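Local coordinates for protein mediator of RNA polymerase II transcription subunit 18 (PDB 3C0T) that serves as a subunit of the Mediator coactivator complex, which relays signals from gene-specific regulators to the RNA polymerase II transcription machinery, at residues 33-38 / 70-75; 85-90 / 94-99. All blocks are in the same frame, centred on the assembly; numbering follows the deposited sequence.

Interaction 1 of 2, residues 33-38 / 70-75; sequences LEFWVV and TEWSKN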
# COMPACT_ATOMS: atom_id res chain seq x y z
N LEU A 33 4.69 -8.10 -5.10
CA LEU A 33 5.15 -7.34 -6.26
C LEU A 33 3.87 -6.95 -7.00
O LEU A 33 3.28 -7.77 -7.71
CB LEU A 33 6.07 -8.16 -7.16
CG LEU A 33 6.77 -7.26 -8.18
CD1 LEU A 33 7.76 -6.34 -7.45
CD2 LEU A 33 7.51 -8.09 -9.22
N GLU A 34 3.45 -5.70 -6.82
CA GLU A 34 2.22 -5.21 -7.44
C GLU A 34 2.42 -3.99 -8.34
O GLU A 34 3.29 -3.15 -8.08
CB GLU A 34 1.20 -4.83 -6.35
CG GLU A 34 1.02 -5.88 -5.26
CD GLU A 34 0.27 -5.37 -4.04
OE1 GLU A 34 0.41 -4.17 -3.69
OE2 GLU A 34 -0.45 -6.17 -3.41
N PHE A 35 1.60 -3.89 -9.38
CA PHE A 35 1.66 -2.75 -10.28
C PHE A 35 0.37 -1.97 -10.00
O PHE A 35 -0.73 -2.52 -10.11
CB PHE A 35 1.69 -3.19 -11.74
CG PHE A 35 2.22 -2.14 -12.68
CD1 PHE A 35 3.51 -2.22 -13.18
CD2 PHE A 35 1.43 -1.05 -13.02
CE1 PHE A 35 4.02 -1.22 -14.02
CE2 PHE A 35 1.94 -0.03 -13.85
CZ PHE A 35 3.23 -0.13 -14.35
N TRP A 36 0.51 -0.70 -9.62
CA TRP A 36 -0.63 0.15 -9.33
C TRP A 36 -0.75 1.28 -10.33
O TRP A 36 0.24 1.95 -10.63
CB TRP A 36 -0.50 0.78 -7.94
CG TRP A 36 -0.67 -0.15 -6.79
CD1 TRP A 36 0.27 -0.99 -6.27
CD2 TRP A 36 -1.86 -0.34 -6.00
NE1 TRP A 36 -0.25 -1.68 -5.21
CE2 TRP A 36 -1.56 -1.30 -5.02
CE3 TRP A 36 -3.15 0.22 -6.03
CZ2 TRP A 36 -2.49 -1.73 -4.07
CZ3 TRP A 36 -4.08 -0.21 -5.09
CH2 TRP A 36 -3.75 -1.18 -4.11
N VAL A 37 -1.96 1.49 -10.83
CA VAL A 37 -2.22 2.60 -11.75
C VAL A 37 -3.42 3.32 -11.14
O VAL A 37 -4.43 2.70 -10.79
CB VAL A 37 -2.53 2.13 -13.20
CG1 VAL A 37 -1.62 0.98 -13.58
CG2 VAL A 37 -3.98 1.71 -13.33
N VAL A 38 -3.30 4.63 -10.97
CA VAL A 38 -4.36 5.41 -10.37
C VAL A 38 -5.06 6.32 -11.39
O VAL A 38 -4.40 6.94 -12.22
CB VAL A 38 -3.80 6.26 -9.21
CG1 VAL A 38 -4.91 7.04 -8.53
CG2 VAL A 38 -3.08 5.36 -8.22
N THR A 70 4.47 -9.11 -23.67
CA THR A 70 4.33 -7.78 -24.27
C THR A 70 3.10 -7.01 -23.79
O THR A 70 3.15 -5.79 -23.63
CB THR A 70 4.30 -7.88 -25.82
OG1 THR A 70 3.19 -8.69 -26.23
CG2 THR A 70 5.59 -8.51 -26.35
N GLU A 71 2.00 -7.72 -23.57
CA GLU A 71 0.78 -7.08 -23.11
C GLU A 71 0.17 -7.80 -21.91
O GLU A 71 -0.88 -8.43 -22.00
CB GLU A 71 -0.23 -6.98 -24.26
CG GLU A 71 0.09 -5.82 -25.21
CD GLU A 71 -0.59 -5.96 -26.56
OE1 GLU A 71 -1.82 -6.17 -26.60
OE2 GLU A 71 0.12 -5.84 -27.58
N TRP A 72 0.87 -7.68 -20.79
CA TRP A 72 0.47 -8.30 -19.53
C TRP A 72 -0.79 -7.66 -18.97
O TRP A 72 -1.61 -8.34 -18.36
CB TRP A 72 1.60 -8.14 -18.51
CG TRP A 72 1.94 -6.69 -18.27
CD1 TRP A 72 2.75 -5.89 -19.03
CD2 TRP A 72 1.42 -5.84 -17.23
NE1 TRP A 72 2.77 -4.61 -18.54
CE2 TRP A 72 1.96 -4.55 -17.43
CE3 TRP A 72 0.55 -6.05 -16.15
CZ2 TRP A 72 1.65 -3.47 -16.59
CZ3 TRP A 72 0.25 -4.98 -15.32
CH2 TRP A 72 0.80 -3.71 -15.55
N SER A 73 -0.93 -6.35 -19.15
CA SER A 73 -2.09 -5.62 -18.63
C SER A 73 -3.44 -6.12 -19.12
O SER A 73 -4.45 -5.94 -18.44
CB SER A 73 -1.94 -4.12 -18.92
OG SER A 73 -1.68 -3.89 -20.29
N LYS A 74 -3.47 -6.75 -20.30
CA LYS A 74 -4.72 -7.28 -20.84
C LYS A 74 -4.94 -8.72 -20.38
O LYS A 74 -6.07 -9.21 -20.37
CB LYS A 74 -4.71 -7.23 -22.37
CG LYS A 74 -5.15 -5.89 -22.96
CD LYS A 74 -5.51 -6.04 -24.43
CE LYS A 74 -6.21 -4.79 -24.96
NZ LYS A 74 -6.68 -4.95 -26.37
N ASN A 75 -3.85 -9.38 -19.98
CA ASN A 75 -3.91 -10.75 -19.50
C ASN A 75 -3.88 -10.81 -17.97
O ASN A 75 -3.37 -11.78 -17.40
CB ASN A 75 -2.74 -11.56 -20.05
CG ASN A 75 -2.93 -11.94 -21.51
OD1 ASN A 75 -3.10 -11.08 -22.37
ND2 ASN A 75 -2.92 -13.24 -21.78
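F35, in the middle of a strand, and W72, the first of three residues (72-74) with helical backbone angles in the loop between strands 56-61 and 78-83, bring their segments together although the backbones come no closer than 9.6 Å, between F35 CA and S73 CA. Between the segments these two side chains bridge the span. They meet as an edge-to-face aromatic pair: the far edge of the indole points at one face of the phenyl ring, the planes are inclined at 52°, and the centroids of the phenyl and the six-membered indole ring lie 4.9 Å apart. Contact is made mainly by W72 CH2, which sits 3.6 Å from F35 CG, displaced from the ring centre toward the stem of the side chain; W72 CZ2 follows at 4.1 Å from F35 CD1. F35 is turned to receive it with CG anti to the backbone N (chi1 -160°), and V37 CG1 lies at the edge of the same ring. The indole has further neighbours: its NE1 donates to R150 O, S73 CB rests over one face, and I152 and S60 also touch it. On the other side of the strand, W36 NE1 bonds to E34 OE1, near the indole plane but met from above the carboxylate plane; R139 pairs with the same carboxylate. One buried tryptophan thus pins a loop to the wall of the closed antiparallel beta-barrel of Med18.

Interaction 2 of 2, residues 85-90 / 94-99; sequences NSEPKR and CGIRPV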
# COMPACT_ATOMS: atom_id res chain seq x y z
N ASN A 85 -10.05 9.10 3.10
CA ASN A 85 -9.10 9.73 4.00
C ASN A 85 -9.28 9.08 5.36
O ASN A 85 -10.40 8.69 5.72
CB ASN A 85 -9.39 11.23 4.08
CG ASN A 85 -9.33 11.91 2.71
OD1 ASN A 85 -10.01 12.91 2.49
ND2 ASN A 85 -8.53 11.37 1.81
N SER A 86 -8.19 8.94 6.12
CA SER A 86 -8.30 8.34 7.44
C SER A 86 -9.05 9.29 8.36
O SER A 86 -9.09 10.50 8.11
CB SER A 86 -6.91 8.03 8.01
OG SER A 86 -6.07 9.16 7.94
N GLU A 87 -9.64 8.76 9.41
CA GLU A 87 -10.39 9.58 10.36
C GLU A 87 -9.45 10.41 11.24
O GLU A 87 -8.39 9.94 11.65
CB GLU A 87 -11.27 8.70 11.23
CG GLU A 87 -12.31 7.93 10.44
CD GLU A 87 -13.03 6.91 11.29
OE1 GLU A 87 -13.86 6.14 10.75
OE2 GLU A 87 -12.77 6.87 12.52
N PRO A 88 -9.83 11.66 11.52
CA PRO A 88 -9.02 12.56 12.35
C PRO A 88 -9.35 12.35 13.83
O PRO A 88 -10.25 11.58 14.17
CB PRO A 88 -9.43 13.94 11.86
CG PRO A 88 -10.90 13.74 11.62
CD PRO A 88 -10.96 12.40 10.91
N LYS A 89 -8.62 13.05 14.70
CA LYS A 89 -8.83 12.96 16.15
C LYS A 89 -8.62 11.55 16.68
O LYS A 89 -9.19 11.18 17.71
CB LYS A 89 -10.24 13.42 16.54
CG LYS A 89 -10.47 14.93 16.54
CD LYS A 89 -10.47 15.52 15.13
CE LYS A 89 -10.89 16.99 15.15
NZ LYS A 89 -12.27 17.16 15.72
N ARG A 90 -7.81 10.75 15.98
CA ARG A 90 -7.52 9.39 16.41
C ARG A 90 -6.04 9.26 16.72
O ARG A 90 -5.49 8.16 16.75
CB ARG A 90 -7.91 8.38 15.34
CG ARG A 90 -9.38 8.02 15.33
CD ARG A 90 -9.63 6.79 14.49
NE ARG A 90 -9.01 5.60 15.06
CZ ARG A 90 -9.52 4.91 16.08
NH1 ARG A 90 -10.66 5.29 16.64
NH2 ARG A 90 -8.88 3.83 16.53
N CYS A 94 -4.86 3.71 16.82
CA CYS A 94 -4.58 3.18 15.48
C CYS A 94 -5.39 3.97 14.45
O CYS A 94 -6.45 4.51 14.76
CB CYS A 94 -4.95 1.70 15.38
SG CYS A 94 -6.72 1.41 15.14
N GLY A 95 -4.90 4.04 13.22
CA GLY A 95 -5.62 4.78 12.20
C GLY A 95 -6.78 3.99 11.62
O GLY A 95 -6.79 2.76 11.68
N ILE A 96 -7.76 4.69 11.08
CA ILE A 96 -8.92 4.06 10.45
C ILE A 96 -9.28 4.82 9.18
O ILE A 96 -9.33 6.05 9.17
CB ILE A 96 -10.17 4.08 11.36
CG1 ILE A 96 -9.90 3.34 12.67
CG2 ILE A 96 -11.33 3.38 10.65
CD1 ILE A 96 -11.11 3.28 13.58
N ARG A 97 -9.52 4.08 8.09
CA ARG A 97 -9.90 4.71 6.84
C ARG A 97 -10.80 3.78 6.05
O ARG A 97 -10.67 2.56 6.14
CB ARG A 97 -8.67 5.07 6.01
CG ARG A 97 -7.89 3.87 5.56
CD ARG A 97 -6.85 4.25 4.55
NE ARG A 97 -6.13 3.07 4.10
CZ ARG A 97 -5.37 3.02 3.01
NH1 ARG A 97 -5.23 4.10 2.25
NH2 ARG A 97 -4.76 1.89 2.68
N PRO A 98 -11.74 4.34 5.29
CA PRO A 98 -12.66 3.53 4.48
C PRO A 98 -11.91 2.95 3.29
O PRO A 98 -11.07 3.63 2.68
CB PRO A 98 -13.72 4.55 4.02
CG PRO A 98 -13.60 5.68 5.01
CD PRO A 98 -12.12 5.76 5.24
N VAL A 99 -12.19 1.70 2.95
CA VAL A 99 -11.54 1.06 1.82
C VAL A 99 -12.54 0.15 1.13
O VAL A 99 -13.09 -0.76 1.75
CB VAL A 99 -10.33 0.21 2.24
CG1 VAL A 99 -9.84 -0.62 1.05
CG2 VAL A 99 -9.22 1.11 2.74
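R90 lays its guanidinium flat against the end of I96, whose CD1 stands 3.3 Å above the centre of that plane, while the rim of the same group is used for hydrogen bonding. NE and NH2 approach C94 O side-on, both reaching one oxygen: R90 NE lies 2.8 Å from C94 O, nearly in line with the carbonyl, and R90 NH2 lies 3.1 Å from C94 O from a more tilted direction. Two bonds near the guanidinium plane fix its rotation and hold its face on the isoleucine. A bend at chi3 (66°) folds the arginine back over the strand to achieve this. The same NH2 makes a weak bond to C94 SG and a long, weak ion pair with E186 of helix 179-196.

E87 meets I96 from a different quarter. Its side chain, extended beyond CG, crosses the isoleucine at a slant, and the carboxylate passes alongside the branch point, with E87 OE1 3.7 Å from I96 CG2. I96 thus has the guanidinium face of R90 against CG1 and CD1 and the carboxylate of E87 beside CB and CG2. The backbones are joined directly by E87 N, which donates to I96 O at 2.7 Å. S86 CA comes to 3.0 Å from that same oxygen in a CA-H...O contact, and lies 3.6 Å from R97 CB. Nearer the start of the segment, N85 O abuts P98 CD. The serine hydroxyl bonds to the backbone N of L207, and R97, its end leading away from the loop, forms a salt bridge with E3. Together these contacts define a long beta-hairpin loop, joining strands 78-83 and 95-104 of the barrel, folded back along the start of the second strand.

In the fold
Interactions 1 and 2 illustrate how one antiparallel barrel can hold two of its connecting loops against its strands in different ways. Their centres are 29 Å apart, on opposite sides of the chain's centre, and their nearest atoms are about 8 Å apart without touching. In sequence they follow in series, the 33-38/70-75 contact closing before 85-90/94-99 opens, with strand 78-83 between them. Interaction 1 joins distant parts of the chain through a single aromatic pair, whereas interaction 2 joins near neighbours through backbone and guanidinium hydrogen bonds and the packing of I96. The strand order 27-41, 56-61, 78-83, 95-104, an arc of the closed barrel, links the two.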